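Local structure of macrolide export ATP-binding/permease protein MacB (Actinobacillus actinomycetemcomitans, 3FTJ) at residues Ser161-Asn165 with Lys166-Gly170; Gln80-Val84 with Glu85-Leu89; Asn185-Val188 with Ala189-Leu193; Phe207-Asn210 with Ser211-Lys215. The protein is a non-canonical ABC transporter of the bacterial inner membrane that probably works in a tripartite efflux system conferring macrolide resistance, represented here by its periplasmic region. All coordinates share one frame; numbering follows the deposited sequence.

Interaction 1. Residues Ser161-Asn165 with Lys166-Gly170; sequences STVLN and KITGG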
loop_
_atom_site.group_PDB
_atom_site.type_symbol
_atom_site.label_atom_id
_atom_site.label_comp_id
_atom_site.label_asym_id
_atom_site.label_seq_id
_atom_site.Cartn_x
_atom_site.Cartn_y
_atom_site.Cartn_z
ATOM N N SER A 161 -9.171 -0.946 -6.462
ATOM C CA SER A 161 -10.205 -0.712 -7.467
ATOM C C SER A 161 -11.480 -0.146 -6.839
ATOM O O SER A 161 -12.058 0.823 -7.337
ATOM C CB SER A 161 -10.510 -2.009 -8.220
ATOM O OG SER A 161 -10.769 -3.067 -7.309
ATOM N N THR A 162 -11.910 -0.758 -5.743
ATOM C CA THR A 162 -13.066 -0.284 -4.982
ATOM C C THR A 162 -12.889 1.147 -4.492
ATOM O O THR A 162 -13.799 1.966 -4.591
ATOM C CB THR A 162 -13.303 -1.169 -3.758
ATOM O OG1 THR A 162 -13.283 -2.541 -4.165
ATOM C CG2 THR A 162 -14.648 -0.850 -3.116
ATOM N N VAL A 163 -11.708 1.446 -3.971
ATOM C CA VAL A 163 -11.441 2.762 -3.411
ATOM C C VAL A 163 -11.374 3.827 -4.505
ATOM O O VAL A 163 -11.920 4.916 -4.358
ATOM C CB VAL A 163 -10.164 2.748 -2.555
ATOM C CG1 VAL A 163 -9.777 4.147 -2.136
ATOM C CG2 VAL A 163 -10.396 1.895 -1.344
ATOM N N LEU A 164 -10.727 3.495 -5.614
ATOM C CA LEU A 164 -10.622 4.414 -6.733
ATOM C C LEU A 164 -11.994 4.615 -7.365
ATOM O O LEU A 164 -12.403 5.735 -7.622
ATOM C CB LEU A 164 -9.640 3.875 -7.784
ATOM C CG LEU A 164 -8.150 3.899 -7.427
ATOM C CD1 LEU A 164 -7.350 3.099 -8.433
ATOM C CD2 LEU A 164 -7.634 5.342 -7.338
ATOM N N ASN A 165 -12.696 3.520 -7.628
ATOM C CA ASN A 165 -13.962 3.590 -8.350
ATOM C C ASN A 165 -15.062 4.277 -7.534
ATOM O O ASN A 165 -15.870 5.019 -8.079
ATOM C CB ASN A 165 -14.412 2.191 -8.801
ATOM C CG ASN A 165 -13.563 1.629 -9.948
ATOM O OD1 ASN A 165 -12.981 2.378 -10.735
ATOM N ND2 ASN A 165 -13.506 0.300 -10.050
ATOM N N LYS A 166 -15.072 4.048 -6.226
ATOM C CA LYS A 166 -16.193 4.465 -5.385
ATOM C C LYS A 166 -15.881 5.590 -4.398
ATOM O O LYS A 166 -16.789 6.288 -3.946
ATOM C CB LYS A 166 -16.768 3.255 -4.636
ATOM C CG LYS A 166 -17.399 2.205 -5.557
ATOM C CD LYS A 166 -17.657 0.896 -4.817
ATOM C CE LYS A 166 -18.539 -0.056 -5.628
ATOM N NZ LYS A 166 -17.776 -0.787 -6.677
ATOM N N ILE A 167 -14.613 5.769 -4.055
ATOM C CA ILE A 167 -14.251 6.766 -3.048
ATOM C C ILE A 167 -13.542 7.990 -3.632
ATOM O O ILE A 167 -14.082 9.097 -3.622
ATOM C CB ILE A 167 -13.341 6.171 -1.945
ATOM C CG1 ILE A 167 -13.936 4.876 -1.375
ATOM C CG2 ILE A 167 -13.125 7.182 -0.841
ATOM C CD1 ILE A 167 -15.189 5.081 -0.570
ATOM N N THR A 168 -12.321 7.793 -4.125
ATOM C CA THR A 168 -11.488 8.912 -4.552
ATOM C C THR A 168 -11.753 9.325 -5.988
ATOM O O THR A 168 -11.568 10.489 -6.342
ATOM C CB THR A 168 -9.986 8.579 -4.428
ATOM O OG1 THR A 168 -9.603 7.700 -5.493
ATOM C CG2 THR A 168 -9.694 7.917 -3.086
ATOM N N GLY A 169 -12.175 8.372 -6.811
ATOM C CA GLY A 169 -12.277 8.586 -8.246
ATOM C C GLY A 169 -10.915 8.492 -8.923
ATOM O O GLY A 169 -9.882 8.507 -8.257
ATOM N N GLY A 170 -10.911 8.380 -10.247
ATOM C CA GLY A 170 -9.672 8.399 -11.002
ATOM C C GLY A 170 -8.942 7.066 -11.037
ATOM O O GLY A 170 -9.469 6.051 -10.592
HETATM O O HOH W 1 -11.964 5.098 -11.217
#

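Interaction 2. Residues Gln80-Val84 with Glu85-Leu89; sequences QYFDV and EGLKL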
loop_
_atom_site.group_PDB
_atom_site.type_symbol
_atom_site.label_atom_id
_atom_site.label_comp_id
_atom_site.label_asym_id
_atom_site.label_seq_id
_atom_site.Cartn_x
_atom_site.Cartn_y
_atom_site.Cartn_z
ATOM N N GLN A 80 -1.683 -8.454 -3.165
ATOM C CA GLN A 80 -0.418 -8.858 -2.536
ATOM C C GLN A 80 0.027 -7.949 -1.396
ATOM O O GLN A 80 1.100 -8.150 -0.819
ATOM C CB GLN A 80 0.715 -8.952 -3.575
ATOM C CG GLN A 80 0.491 -9.976 -4.685
ATOM C CD GLN A 80 0.039 -11.326 -4.147
ATOM O OE1 GLN A 80 0.630 -11.868 -3.213
ATOM N NE2 GLN A 80 -1.023 -11.869 -4.735
ATOM N N TYR A 81 -0.785 -6.948 -1.067
ATOM C CA TYR A 81 -0.382 -5.972 -0.060
ATOM C C TYR A 81 -0.014 -6.614 1.278
ATOM O O TYR A 81 1.012 -6.285 1.869
ATOM C CB TYR A 81 -1.458 -4.902 0.151
ATOM C CG TYR A 81 -1.075 -3.878 1.198
ATOM C CD1 TYR A 81 -1.442 -4.046 2.517
ATOM C CD2 TYR A 81 -0.326 -2.754 0.862
ATOM C CE1 TYR A 81 -1.087 -3.122 3.484
ATOM C CE2 TYR A 81 0.030 -1.821 1.820
ATOM C CZ TYR A 81 -0.352 -2.013 3.132
ATOM O OH TYR A 81 -0.004 -1.102 4.105
ATOM N N PHE A 82 -0.848 -7.526 1.759
ATOM C CA PHE A 82 -0.649 -8.080 3.095
ATOM C C PHE A 82 0.621 -8.915 3.190
ATOM O O PHE A 82 1.342 -8.854 4.187
ATOM C CB PHE A 82 -1.872 -8.887 3.523
ATOM C CG PHE A 82 -3.153 -8.121 3.411
ATOM C CD1 PHE A 82 -3.498 -7.187 4.370
ATOM C CD2 PHE A 82 -3.993 -8.311 2.329
ATOM C CE1 PHE A 82 -4.680 -6.471 4.268
ATOM C CE2 PHE A 82 -5.169 -7.596 2.222
ATOM C CZ PHE A 82 -5.509 -6.671 3.194
ATOM N N ASP A 83 0.897 -9.678 2.140
ATOM C CA ASP A 83 2.094 -10.501 2.095
ATOM C C ASP A 83 3.372 -9.658 2.096
ATOM O O ASP A 83 4.287 -9.900 2.880
ATOM C CB ASP A 83 2.064 -11.413 0.865
ATOM C CG ASP A 83 3.304 -12.293 0.760
ATOM O OD1 ASP A 83 3.769 -12.795 1.812
ATOM O OD2 ASP A 83 3.808 -12.477 -0.372
ATOM N N VAL A 84 3.424 -8.664 1.219
ATOM C CA VAL A 84 4.630 -7.862 1.052
ATOM C C VAL A 84 4.890 -6.953 2.251
ATOM O O VAL A 84 6.030 -6.584 2.529
ATOM C CB VAL A 84 4.563 -7.026 -0.240
ATOM C CG1 VAL A 84 5.775 -6.122 -0.354
ATOM C CG2 VAL A 84 4.466 -7.944 -1.445
ATOM N N GLU A 85 3.833 -6.601 2.972
ATOM C CA GLU A 85 3.989 -5.734 4.138
ATOM C C GLU A 85 4.167 -6.545 5.416
ATOM O O GLU A 85 4.401 -5.988 6.489
ATOM C CB GLU A 85 2.793 -4.792 4.270
ATOM C CG GLU A 85 2.712 -3.749 3.172
ATOM C CD GLU A 85 3.695 -2.617 3.382
ATOM O OE1 GLU A 85 3.979 -1.902 2.402
ATOM O OE2 GLU A 85 4.183 -2.442 4.523
ATOM N N GLY A 86 4.041 -7.861 5.295
ATOM C CA GLY A 86 4.166 -8.751 6.436
ATOM C C GLY A 86 3.053 -8.639 7.460
ATOM O O GLY A 86 3.301 -8.700 8.667
ATOM N N LEU A 87 1.820 -8.469 6.991
ATOM C CA LEU A 87 0.677 -8.434 7.890
ATOM C C LEU A 87 0.070 -9.828 7.899
ATOM O O LEU A 87 -0.337 -10.327 6.852
ATOM C CB LEU A 87 -0.361 -7.399 7.433
ATOM C CG LEU A 87 -0.036 -5.912 7.617
ATOM C CD1 LEU A 87 1.279 -5.589 6.967
ATOM C CD2 LEU A 87 -1.119 -5.022 7.040
ATOM N N LYS A 88 0.025 -10.453 9.074
ATOM C CA LYS A 88 -0.453 -11.828 9.203
ATOM C C LYS A 88 -1.976 -11.893 9.313
ATOM O O LYS A 88 -2.563 -11.207 10.142
ATOM C CB LYS A 88 0.161 -12.491 10.442
ATOM C CG LYS A 88 1.690 -12.459 10.500
ATOM C CD LYS A 88 2.238 -13.267 11.686
ATOM C CE LYS A 88 2.631 -12.390 12.883
ATOM N NZ LYS A 88 1.467 -11.746 13.563
ATOM N N LEU A 89 -2.614 -12.724 8.494
ATOM C CA LEU A 89 -4.045 -12.963 8.656
ATOM C C LEU A 89 -4.292 -13.560 10.040
ATOM O O LEU A 89 -3.674 -14.557 10.408
ATOM C CB LEU A 89 -4.581 -13.898 7.567
ATOM C CG LEU A 89 -6.068 -14.287 7.642
ATOM C CD1 LEU A 89 -6.976 -13.070 7.547
ATOM C CD2 LEU A 89 -6.427 -15.282 6.552
#

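Interaction 3. Residues Asn185-Val188 with Ala189-Leu193; sequences NSTV and AEKSL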
loop_
_atom_site.group_PDB
_atom_site.type_symbol
_atom_site.label_atom_id
_atom_site.label_comp_id
_atom_site.label_asym_id
_atom_site.label_seq_id
_atom_site.Cartn_x
_atom_site.Cartn_y
_atom_site.Cartn_z
ATOM N N ASN A 185 19.515 -8.968 -9.608
ATOM C CA ASN A 185 20.313 -7.954 -8.922
ATOM C C ASN A 185 19.488 -6.718 -8.556
ATOM O O ASN A 185 19.019 -5.990 -9.429
ATOM C CB ASN A 185 21.497 -7.555 -9.812
ATOM C CG ASN A 185 22.428 -6.554 -9.148
ATOM O OD1 ASN A 185 22.011 -5.468 -8.727
ATOM N ND2 ASN A 185 23.706 -6.909 -9.074
ATOM N N SER A 186 19.324 -6.488 -7.259
ATOM C CA SER A 186 18.474 -5.412 -6.758
ATOM C C SER A 186 18.823 -4.047 -7.362
ATOM O O SER A 186 17.936 -3.252 -7.672
ATOM C CB SER A 186 18.557 -5.359 -5.232
ATOM O OG SER A 186 17.702 -4.367 -4.704
ATOM N N THR A 187 20.114 -3.783 -7.531
ATOM C CA THR A 187 20.559 -2.528 -8.121
ATOM C C THR A 187 20.141 -2.410 -9.588
ATOM O O THR A 187 19.753 -1.336 -10.051
ATOM C CB THR A 187 22.086 -2.372 -8.028
ATOM O OG1 THR A 187 22.472 -2.164 -6.659
ATOM C CG2 THR A 187 22.533 -1.197 -8.853
ATOM N N VAL A 188 20.230 -3.518 -10.317
ATOM C CA VAL A 188 19.843 -3.534 -11.726
ATOM C C VAL A 188 18.329 -3.379 -11.855
ATOM O O VAL A 188 17.841 -2.670 -12.731
ATOM C CB VAL A 188 20.272 -4.842 -12.421
ATOM C CG1 VAL A 188 19.634 -4.944 -13.796
ATOM C CG2 VAL A 188 21.797 -4.932 -12.511
ATOM N N ALA A 189 17.593 -4.041 -10.967
ATOM C CA ALA A 189 16.136 -3.964 -10.972
ATOM C C ALA A 189 15.659 -2.538 -10.714
ATOM O O ALA A 189 14.739 -2.051 -11.378
ATOM C CB ALA A 189 15.550 -4.914 -9.949
ATOM N N GLU A 190 16.285 -1.864 -9.754
ATOM C CA GLU A 190 15.929 -0.478 -9.478
ATOM C C GLU A 190 16.120 0.354 -10.734
ATOM O O GLU A 190 15.248 1.135 -11.104
ATOM C CB GLU A 190 16.755 0.104 -8.326
ATOM C CG GLU A 190 16.537 1.598 -8.127
ATOM C CD GLU A 190 17.092 2.111 -6.806
ATOM O OE1 GLU A 190 17.331 1.286 -5.896
ATOM O OE2 GLU A 190 17.287 3.341 -6.684
ATOM N N LYS A 191 17.256 0.165 -11.402
ATOM C CA LYS A 191 17.583 0.953 -12.586
ATOM C C LYS A 191 16.592 0.742 -13.724
ATOM O O LYS A 191 16.164 1.704 -14.355
ATOM C CB LYS A 191 19.001 0.642 -13.076
ATOM C CG LYS A 191 20.100 1.188 -12.178
ATOM C CD LYS A 191 21.482 0.845 -12.722
ATOM C CE LYS A 191 21.700 1.435 -14.117
ATOM N NZ LYS A 191 23.015 1.022 -14.713
ATOM N N SER A 192 16.256 -0.513 -14.007
ATOM C CA SER A 192 15.290 -0.816 -15.064
ATOM C C SER A 192 13.939 -0.191 -14.729
ATOM O O SER A 192 13.272 0.395 -15.580
ATOM C CB SER A 192 15.113 -2.328 -15.214
ATOM O OG SER A 192 16.360 -2.996 -15.281
ATOM N N LEU A 193 13.548 -0.336 -13.471
ATOM C CA LEU A 193 12.279 0.158 -12.977
ATOM C C LEU A 193 12.222 1.679 -13.109
ATOM O O LEU A 193 11.223 2.239 -13.557
ATOM C CB LEU A 193 12.132 -0.272 -11.519
ATOM C CG LEU A 193 10.752 -0.331 -10.892
ATOM C CD1 LEU A 193 10.854 -1.027 -9.542
ATOM C CD2 LEU A 193 10.209 1.069 -10.741
#

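Interaction 4. Residues Phe207-Asn210 with Ser211-Lys215; sequences FIMN and SDTIK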
loop_
_atom_site.group_PDB
_atom_site.type_symbol
_atom_site.label_atom_id
_atom_site.label_comp_id
_atom_site.label_asym_id
_atom_site.label_seq_id
_atom_site.Cartn_x
_atom_site.Cartn_y
_atom_site.Cartn_z
ATOM N N PHE A 207 10.080 8.737 -6.734
ATOM C CA PHE A 207 11.311 8.252 -6.128
ATOM C C PHE A 207 11.082 6.862 -5.569
ATOM O O PHE A 207 9.942 6.464 -5.322
ATOM C CB PHE A 207 11.832 9.213 -5.055
ATOM C CG PHE A 207 10.881 9.439 -3.911
ATOM C CD1 PHE A 207 11.095 8.830 -2.683
ATOM C CD2 PHE A 207 9.786 10.279 -4.052
ATOM C CE1 PHE A 207 10.229 9.045 -1.623
ATOM C CE2 PHE A 207 8.916 10.502 -2.990
ATOM C CZ PHE A 207 9.139 9.884 -1.777
ATOM N N ILE A 208 12.167 6.119 -5.388
ATOM C CA ILE A 208 12.077 4.726 -4.980
ATOM C C ILE A 208 12.684 4.531 -3.600
ATOM O O ILE A 208 13.762 5.048 -3.303
ATOM C CB ILE A 208 12.766 3.812 -6.009
ATOM C CG1 ILE A 208 12.135 4.009 -7.391
ATOM C CG2 ILE A 208 12.685 2.355 -5.575
ATOM C CD1 ILE A 208 12.538 2.959 -8.407
ATOM N N MET A 209 11.962 3.804 -2.754
ATOM C CA MET A 209 12.408 3.487 -1.406
ATOM C C MET A 209 12.707 2.001 -1.338
ATOM O O MET A 209 11.861 1.178 -1.671
ATOM C CB MET A 209 11.311 3.793 -0.388
ATOM C CG MET A 209 10.887 5.238 -0.294
ATOM S SD MET A 209 11.865 6.151 0.906
ATOM C CE MET A 209 12.993 7.039 -0.164
ATOM N N ASN A 210 13.914 1.665 -0.899
ATOM C CA ASN A 210 14.300 0.279 -0.677
ATOM C C ASN A 210 15.462 0.204 0.301
ATOM O O ASN A 210 15.855 1.215 0.886
ATOM C CB ASN A 210 14.660 -0.404 -1.999
ATOM C CG ASN A 210 15.667 0.382 -2.804
ATOM O OD1 ASN A 210 16.435 1.172 -2.259
ATOM N ND2 ASN A 210 15.675 0.166 -4.111
ATOM N N SER A 211 16.013 -0.992 0.474
ATOM C CA SER A 211 17.166 -1.189 1.349
ATOM C C SER A 211 18.295 -0.218 1.005
ATOM O O SER A 211 18.845 0.447 1.883
ATOM C CB SER A 211 17.666 -2.628 1.247
ATOM O OG SER A 211 18.632 -2.892 2.246
ATOM N N ASP A 212 18.627 -0.129 -0.279
ATOM C CA ASP A 212 19.689 0.766 -0.724
ATOM C C ASP A 212 19.454 2.220 -0.304
ATOM O O ASP A 212 20.392 2.917 0.088
ATOM C CB ASP A 212 19.869 0.685 -2.239
ATOM C CG ASP A 212 21.024 1.537 -2.730
ATOM O OD1 ASP A 212 22.182 1.243 -2.350
ATOM O OD2 ASP A 212 20.771 2.504 -3.491
ATOM N N THR A 213 18.204 2.675 -0.395
ATOM C CA THR A 213 17.846 4.030 0.021
ATOM C C THR A 213 18.097 4.259 1.508
ATOM O O THR A 213 18.696 5.258 1.892
ATOM C CB THR A 213 16.368 4.352 -0.274
ATOM O OG1 THR A 213 16.183 4.509 -1.684
ATOM C CG2 THR A 213 15.959 5.641 0.429
ATOM N N ILE A 214 17.636 3.331 2.341
ATOM C CA ILE A 214 17.871 3.426 3.779
ATOM C C ILE A 214 19.364 3.530 4.070
ATOM O O ILE A 214 19.806 4.430 4.780
ATOM C CB ILE A 214 17.293 2.218 4.541
ATOM C CG1 ILE A 214 15.765 2.185 4.433
ATOM C CG2 ILE A 214 17.717 2.257 6.006
ATOM C CD1 ILE A 214 15.151 0.961 5.086
ATOM N N LYS A 215 20.142 2.608 3.514
ATOM C CA LYS A 215 21.587 2.621 3.720
ATOM C C LYS A 215 22.204 3.947 3.281
ATOM O O LYS A 215 23.032 4.524 3.985
ATOM C CB LYS A 215 22.255 1.472 2.968
ATOM C CG LYS A 215 23.743 1.373 3.244
ATOM C CD LYS A 215 24.430 0.384 2.321
ATOM C CE LYS A 215 24.445 0.895 0.892
ATOM N NZ LYS A 215 25.641 0.414 0.138
HETATM O O HOH W 2 17.675 3.456 -3.506
#

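Interaction 1. Residues Ser161-Asn165 with Lys166-Gly170
V163 O receives two amide donors, I167 N at 2.8 Å and T168 N at 2.9 Å, where the closing turn of helix 160-168 widens from alpha to pi type. The turn before it is regular, with K166 N bonded to T162 O. The donors reach V163 O differently: T168 N comes nearly along the C=O axis, I167 N from above the carbonyl plane. G169 then leaves helical geometry with positive phi, and its N makes a weak bond to L164 O.

Among the side chains, OG1 of T162 lies beside the backbone N (chi1 -49°), which leaves CG2 anti to it and brings this methyl against CD of K166, at 3.9 Å, where the two chains cross. The K166 chain stays extended up to CE and bends only at its last torsion, taking NZ to the carbonyl of S103. V163 CG1 lies 3.9 Å from T168 CG2 and also touches I167 CB. In the last turn, L164 CD2 lies 3.6 Å from T168 OG1, whose hydroxyl donates to G169 O. A water joins N165 OD1 to G170 O, donating to both, while N165 ND2 bonds S103 OG.

Helix 160-168 directly follows strand 155-159. V163 and I167 face L74 of strand 67-77, T162 and I167 pack on F135 of strand 133-141, and the S103-Q105 loop borders T162 and K166.

Interaction 2. Residues Gln80-Val84 with Glu85-Leu89
Y81 and E85, one helical turn apart, meet through a CH-pi contact: E85 CG sits over one face of the tyrosine ring, 3.7 Å from its centroid and displaced toward the CZ side. The ring reaches this place because its CG is anti to the backbone N (chi1 180°). The glutamate chain folds at its second torsion (chi2 -77°), which carries the carboxylate out past the CZ/CE2 rim, its plane 25° from that of the ring. There E85 OE1 lies 4.0 Å from Y81 CE2, and OE2 is bonded to Q144 NE2, which helps hold the far end of the bent chain.

The backbone beneath closes helix 81-85 with a Schellman motif. G86, with positive phi, turns the chain out of the helix; L87 N bonds F82 O at 2.9 Å, in the carbonyl plane, and G86 N bonds D83 O at 3.2 Å from well above the D83 carbonyl plane. E85 N keeps the ordinary helical bond to Y81 O.

This reversal carries L87 back beside the first helical residues. Its CD2 methyl approaches both rings, coming obliquely to Y81 at 4.0 Å from CE1 and lying near the plane of F82 at its edge, 4.2 Å from CD1. V141 of strand 133-141 adjoins both F82 and L87, L95 packs on F82, and the Y81 ring meets that of Y157 with the planes inclined.

Interaction 3. Residues Asn185-Val188 with Ala189-Leu193
The first turns of helix 186-201 open with an asparagine N-cap, N185, whose main-chain carbonyl accepts from A189 N at 2.9 Å. The side chain of N185 serves the amides that precede the regular helical pattern: OD1 accepts from V188 N at 3.1 Å, the donor standing above the amide plane, and from T187 N in a weak bond at 2.8 Å. E190 N to S186 O and K191 N to T187 O continue the series.

V188 O is gripped twice by one residue: S192 N and S192 OG each donate to V188 O at 3.0 Å, OG from above its carbonyl plane. The serine chi1 of -48° keeps OG beside its own backbone N and thus turned back toward the preceding turn, where V188 CG1 lies 4.1 Å away from OG. K191 rests its CG on T187 O at 3.3 Å before its chain bends away. E190 is extended instead, and its OE1 bonds N210 ND2.

A189 packs on I180, while S186 and E190 lie against M16, so one flank of the helix covers strands 175-180 and 15-20. An asparagine whose side chain caps the first amides is the classical N-cap of an alpha-helix, here one packed on a beta-sheet.

Interaction 4. Residues Phe207-Asn210 with Ser211-Lys215
The M209 CE methyl, which meets T213 CG2 across the contact, lies in the plane of the F207 ring at its edge. On the same aromatic, F19 meets the ring with planes about 20° apart and F24 makes an edge-to-face contact. Two bends in the M209 chain, at its second and third torsions, bring CE against T213 CG2, though the exact closeness of the two methyl groups is doubtful.

The other flat group, the N210 amide, is divided between two tasks. Its OD1 accepts from T213 N at 3.0 Å, nearly in line with the CG-OD1 bond, while ND2 on the other branch bonds the E190 carboxylate. With chi1 at 52°, CG sits between the backbone N and the carbonyl carbon, and OD1 overhangs the first turn. N210 is thus the N-cap of helix 211-219, at the junction between strand 206-209 and this helix; its main-chain O accepts from I214 N at 3.1 Å.

T213 also turns its hydroxyl back to the strand. OG1 lies 3.0 Å from I208 O, a probable bond whose proton has another acceptor within reach, and 2.6 Å from a water that probably donates to N210 OD1, 2.9 Å away. I208 packs on M16, L193 and T194, between strand 15-20 and helix 186-201, and M209 is paired through its backbone with T17.

In the fold
Interactions 3 and 4 are the two that touch, their centres about 12 Å apart. The N-cap asparagine of interaction 4 bonds the glutamate of interaction 3, E190 OE1 to N210 ND2 at 2.7 Å, and L193 CD2 packs 3.8 Å from I208 CD1, tying the start of helix 186-201 to the strand-to-helix junction at 207-215. Interaction 1 lies on the opposite side of the chain's centre from interaction 4, with centres about 29 Å apart. Interaction 2 lies nearer the centre of the chain, its nearest atoms about 11 Å from interaction 1 and about 9 Å from interaction 4. Interactions 1 and 2 concern helix ends; 3 and 4 concern helix starts.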